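Local coordinates for protein beta-lactamase/D-alanine Carboxypeptidase (Yersinia pestis, PDB 3RJU) that probably hydrolyses beta-lactams or peptides ending in D-alanine, as a serine enzyme of the beta-lactamase and penicillin-binding protein family, at residues A[56-61]-A[207-212]; A[307-312]-A[324-329]. One frame throughout, in Å; residues are numbered along the deposited sequence.

Contact 1 (A[56-61]-A[207-212]); sequences SLIRIA and RLMIGV
Leu57 and Leu208 face each other as a single backbone bridge. Leu57 uses both of its backbone polar atoms. Its N donates to Arg207 O at 2.9 Å, but the donor stands 62° out of the carbonyl plane. The bond is bent as well, with 143° at the hydrogen. In return, Met209 N gives a straighter bond of 3.1 Å to Leu57 O. Leu208 CA also sends a C-H toward that oxygen.

Arg207 O has a second donor. A water gives it a hydrogen bond and also bonds to Ser56 OG, so the serine hydroxyl is tied to the loop indirectly. Ser56 OG is bonded to Arg53 N as well.

Leu208 packs with both of its branches. Its CG lies anti to the backbone N (chi1 -175°), which carries CD1 over the Leu57 peptide, 3.5 Å from Leu57 O. CD1 also meets Leu57 CB at 4.1 Å. The other branch, CD2, reaches the Arg59 guanidinium obliquely. That guanidinium is fixed through NH2 by Arg216 O and Ser215 O.

Residues 56-61 include the short strand 58-59, which pairs with 230-231 and leads into a likely SxxK motif at Ser62 and Lys65. SxxK is the active-site motif of the serine beta-lactamase and penicillin-binding protein family. Residues 207-212 belong to the loop after helix 202-205, and of these Arg207 to Met209 lie against residues 56-59.

Met209 is modelled as selenomethionine. Its chain bends at the last torsion. SE lies 3.9 Å from Ile58 CG2, with the two side chains side by side and pointing the same way. Met209 CG also rests against Ser56 CB. The Arg207 guanidinium turns to other partners: NH2 forms a salt bridge with Glu203, and NH1 bonds to Asp55 O.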
# COMPACT_ATOMS: atom_id res chain seq x y z
N SER A 56 -16.26 -8.42 2.84
CA SER A 56 -15.85 -8.86 1.50
C SER A 56 -14.32 -8.88 1.42
O SER A 56 -13.65 -7.92 1.84
CB SER A 56 -16.41 -7.94 0.42
OG SER A 56 -17.81 -8.10 0.29
N LEU A 57 -13.76 -9.96 0.89
CA LEU A 57 -12.31 -10.03 0.74
C LEU A 57 -11.90 -9.21 -0.47
O LEU A 57 -12.55 -9.23 -1.52
CB LEU A 57 -11.79 -11.48 0.61
CG LEU A 57 -10.36 -11.68 1.13
CD1 LEU A 57 -10.32 -11.54 2.65
CD2 LEU A 57 -9.79 -13.03 0.71
N ILE A 58 -10.79 -8.50 -0.32
CA ILE A 58 -10.26 -7.66 -1.39
C ILE A 58 -8.75 -7.88 -1.49
O ILE A 58 -8.12 -8.31 -0.52
CB ILE A 58 -10.53 -6.17 -1.12
CG1 ILE A 58 -9.83 -5.70 0.17
CG2 ILE A 58 -12.04 -5.91 -1.01
CD1 ILE A 58 -10.09 -4.22 0.50
N ARG A 59 -8.19 -7.60 -2.66
CA ARG A 59 -6.74 -7.44 -2.78
C ARG A 59 -6.41 -5.97 -2.56
O ARG A 59 -6.92 -5.11 -3.30
CB ARG A 59 -6.23 -7.87 -4.16
CG ARG A 59 -6.56 -9.33 -4.51
CD ARG A 59 -5.85 -9.73 -5.80
NE ARG A 59 -6.27 -11.03 -6.32
CZ ARG A 59 -5.62 -12.18 -6.11
NH1 ARG A 59 -4.52 -12.22 -5.36
NH2 ARG A 59 -6.08 -13.29 -6.67
N ILE A 60 -5.58 -5.66 -1.56
CA ILE A 60 -5.23 -4.26 -1.37
C ILE A 60 -4.07 -3.81 -2.26
O ILE A 60 -3.74 -2.63 -2.32
CB ILE A 60 -4.97 -3.89 0.12
CG1 ILE A 60 -3.65 -4.51 0.63
CG2 ILE A 60 -6.15 -4.31 1.00
CD1 ILE A 60 -3.30 -4.05 2.07
N ALA A 61 -3.48 -4.77 -2.98
CA ALA A 61 -2.38 -4.46 -3.88
C ALA A 61 -1.33 -3.64 -3.13
O ALA A 61 -0.99 -3.98 -2.01
CB ALA A 61 -2.88 -3.75 -5.16
N ARG A 207 -15.15 -15.23 -0.47
CA ARG A 207 -15.59 -13.85 -0.28
C ARG A 207 -14.82 -12.84 -1.12
O ARG A 207 -15.12 -11.65 -1.08
CB ARG A 207 -15.53 -13.45 1.21
CG ARG A 207 -16.48 -14.25 2.09
CD ARG A 207 -16.42 -13.77 3.55
NE ARG A 207 -15.40 -14.45 4.34
CZ ARG A 207 -14.41 -13.85 5.00
NH1 ARG A 207 -14.28 -12.53 4.96
NH2 ARG A 207 -13.57 -14.58 5.73
N LEU A 208 -13.84 -13.31 -1.89
CA LEU A 208 -13.03 -12.39 -2.71
C LEU A 208 -13.88 -11.84 -3.85
O LEU A 208 -14.54 -12.60 -4.59
CB LEU A 208 -11.78 -13.10 -3.26
CG LEU A 208 -10.80 -12.22 -4.03
CD1 LEU A 208 -10.13 -11.19 -3.11
CD2 LEU A 208 -9.76 -13.06 -4.76
N MSE A 209 -13.92 -10.51 -3.94
CA MSE A 209 -14.65 -9.84 -5.01
C MSE A 209 -13.94 -10.10 -6.33
O MSE A 209 -12.74 -10.39 -6.35
CB MSE A 209 -14.73 -8.33 -4.73
CG MSE A 209 -15.43 -7.99 -3.41
SE MSE A 209 -15.35 -6.08 -3.07
CE MSE A 209 -16.15 -5.39 -4.72
N ILE A 210 -14.69 -10.00 -7.43
CA ILE A 210 -14.22 -10.34 -8.75
C ILE A 210 -14.54 -9.22 -9.74
O ILE A 210 -15.67 -8.74 -9.80
CB ILE A 210 -14.87 -11.65 -9.25
CG1 ILE A 210 -14.39 -12.83 -8.39
CG2 ILE A 210 -14.55 -11.88 -10.71
CD1 ILE A 210 -15.14 -14.14 -8.64
N GLY A 211 -13.54 -8.81 -10.51
CA GLY A 211 -13.76 -7.89 -11.61
C GLY A 211 -12.97 -8.35 -12.82
O GLY A 211 -12.50 -9.49 -12.87
N VAL A 212 -12.80 -7.45 -13.79
CA VAL A 212 -12.04 -7.77 -14.99
C VAL A 212 -10.56 -7.88 -14.63
O VAL A 212 -10.03 -7.05 -13.89
CB VAL A 212 -12.25 -6.70 -16.08
CG1 VAL A 212 -11.33 -6.92 -17.27
CG2 VAL A 212 -13.72 -6.72 -16.52
O HOH W 1 -17.72 -10.78 -0.74

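Contact 2 (A[307-312]-A[324-329]); sequences GGFITY and FVVVTR
Arg329 N donates to Gly308 O at 2.8 Å, the shortest of five backbone hydrogen bonds between the segments. Ile310 and Val327 form a hydrogen-bonded pair. Ile310 N to Val327 O and Val327 N to Ile310 O are both 2.9 Å and nearly straight. Tyr312 and Val325 pair in the same way, with a longer bond from Tyr312 N. Phe309 with Thr328 and Thr311 with Val326 are the non-hydrogen-bonded pairs. Their CA atoms point C-H groups at carbonyl oxygens of the opposite strand.

The segments form part of an antiparallel beta hairpin, strands 309-316 and 321-328, in the large central sheet of the beta-lactamase fold. Strand 25-32 continues the sheet beyond 321-328, and 299-306 continues it beyond 309-316.

On one face, the Phe309 ring meets two methyl groups, one over a face and one at its edge. Thr328 CG2 lies over the ring face, offset toward the rim, 3.9 Å from the centroid. This is a CH-pi contact. Val326 CG2 sits at the ring edge, in its plane, 3.6 Å from Phe309 CD1. The same methyl also touches Thr311 CG2. With Thr328 CG2 turned to the ring, Thr328 OG1 (chi1 43°) bonds to Gly25 N. Strand 58-59 covers this face through Ile58 and Arg59.

On the other face, Ile310 CG1 packs on Val327 CB at 3.7 Å. The Arg329 chain crosses Ile310 at about a right angle, its CG 4.1 Å from Ile310 CG2. Tyr312 CB meets Val325 CG1, while Tyr312 OH bonds to Asn343. Helix 336-349 packs on this face through Met338, Ser339 and Val342.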
# COMPACT_ATOMS: atom_id res chain seq x y z
N GLY A 307 -4.68 -7.60 -10.02
CA GLY A 307 -5.64 -8.70 -9.97
C GLY A 307 -7.09 -8.27 -10.10
O GLY A 307 -7.98 -8.90 -9.52
N GLY A 308 -7.35 -7.19 -10.84
CA GLY A 308 -8.71 -6.73 -11.04
C GLY A 308 -9.18 -5.74 -9.99
O GLY A 308 -10.31 -5.23 -10.07
N PHE A 309 -8.32 -5.46 -9.00
CA PHE A 309 -8.62 -4.49 -7.94
C PHE A 309 -7.84 -3.21 -8.15
O PHE A 309 -6.68 -3.25 -8.59
CB PHE A 309 -8.24 -5.03 -6.55
CG PHE A 309 -9.16 -6.11 -6.05
CD1 PHE A 309 -10.22 -5.80 -5.19
CD2 PHE A 309 -8.99 -7.41 -6.48
CE1 PHE A 309 -11.08 -6.79 -4.75
CE2 PHE A 309 -9.85 -8.41 -6.03
CZ PHE A 309 -10.90 -8.09 -5.16
N ILE A 310 -8.46 -2.09 -7.80
CA ILE A 310 -7.73 -0.84 -7.60
C ILE A 310 -8.07 -0.28 -6.22
O ILE A 310 -9.21 -0.38 -5.75
CB ILE A 310 -7.98 0.21 -8.69
CG1 ILE A 310 -9.48 0.48 -8.90
CG2 ILE A 310 -7.27 -0.21 -10.00
CD1 ILE A 310 -9.72 1.67 -9.83
N THR A 311 -7.07 0.28 -5.55
CA THR A 311 -7.24 0.78 -4.20
C THR A 311 -6.58 2.13 -4.06
O THR A 311 -5.64 2.47 -4.78
CB THR A 311 -6.62 -0.17 -3.14
OG1 THR A 311 -5.29 -0.52 -3.54
CG2 THR A 311 -7.43 -1.45 -3.00
N TYR A 312 -7.08 2.92 -3.12
CA TYR A 312 -6.48 4.21 -2.85
C TYR A 312 -6.78 4.58 -1.41
O TYR A 312 -7.90 4.38 -0.92
CB TYR A 312 -7.05 5.25 -3.81
CG TYR A 312 -6.48 6.65 -3.71
CD1 TYR A 312 -5.10 6.88 -3.86
CD2 TYR A 312 -7.31 7.75 -3.49
CE1 TYR A 312 -4.57 8.17 -3.80
CE2 TYR A 312 -6.79 9.05 -3.43
CZ TYR A 312 -5.42 9.24 -3.57
OH TYR A 312 -4.89 10.52 -3.50
N PHE A 324 -10.45 5.44 2.48
CA PHE A 324 -9.95 4.27 1.78
C PHE A 324 -11.03 3.81 0.80
O PHE A 324 -12.21 3.72 1.16
CB PHE A 324 -9.69 3.13 2.76
CG PHE A 324 -9.36 1.82 2.09
CD1 PHE A 324 -8.15 1.66 1.41
CD2 PHE A 324 -10.25 0.75 2.13
CE1 PHE A 324 -7.83 0.46 0.79
CE2 PHE A 324 -9.94 -0.45 1.51
CZ PHE A 324 -8.72 -0.60 0.84
N VAL A 325 -10.62 3.49 -0.43
CA VAL A 325 -11.58 3.00 -1.40
C VAL A 325 -11.01 1.79 -2.11
O VAL A 325 -9.80 1.69 -2.34
CB VAL A 325 -11.99 4.10 -2.44
CG1 VAL A 325 -10.78 4.55 -3.24
CG2 VAL A 325 -13.09 3.59 -3.35
N VAL A 326 -11.88 0.84 -2.42
CA VAL A 326 -11.48 -0.32 -3.19
C VAL A 326 -12.54 -0.52 -4.28
O VAL A 326 -13.76 -0.44 -4.01
CB VAL A 326 -11.32 -1.62 -2.33
CG1 VAL A 326 -12.56 -1.90 -1.48
CG2 VAL A 326 -11.00 -2.81 -3.26
N VAL A 327 -12.07 -0.74 -5.49
CA VAL A 327 -12.95 -0.98 -6.63
C VAL A 327 -12.49 -2.21 -7.38
O VAL A 327 -11.29 -2.42 -7.56
CB VAL A 327 -12.93 0.27 -7.58
CG1 VAL A 327 -13.24 -0.09 -9.04
CG2 VAL A 327 -13.83 1.39 -7.05
N THR A 328 -13.42 -3.05 -7.80
CA THR A 328 -13.10 -4.05 -8.80
C THR A 328 -13.34 -3.47 -10.21
O THR A 328 -14.38 -2.85 -10.48
CB THR A 328 -13.93 -5.32 -8.59
OG1 THR A 328 -15.28 -4.95 -8.30
CG2 THR A 328 -13.39 -6.15 -7.42
N ARG A 329 -12.36 -3.64 -11.09
CA ARG A 329 -12.38 -2.98 -12.40
C ARG A 329 -13.42 -3.56 -13.36
O ARG A 329 -13.64 -4.77 -13.38
CB ARG A 329 -11.01 -3.14 -13.08
CG ARG A 329 -9.85 -2.43 -12.36
CD ARG A 329 -8.62 -2.41 -13.28
NE ARG A 329 -8.86 -1.54 -14.42
CZ ARG A 329 -9.11 -1.95 -15.67
NH1 ARG A 329 -9.35 -1.07 -16.64
NH2 ARG A 329 -9.13 -3.25 -15.96

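Overall arrangement
Both contacts are largely buried, and their centres lie about 8 Å apart. Contact 2 is regular sheet, with two strands close in sequence. Contact 1 joins distant parts of the chain, a short strand and an irregular loop, by one bridge with two backbone hydrogen bonds, a shared water and apolar packing. They share an interface: Phe309 of contact 2 packs against contact 1, with its CZ 3.2 Å from Met209 O. Two polar links join them. Ile60 O lies 2.9 Å from Thr311 OG1, and Val212 N lies 2.8 Å from Arg329 O, both probable hydrogen bonds. Contact 1 thus covers part of the sheet face that carries Phe309 and Val326. Partly exposed arginines lie at an end of each contact.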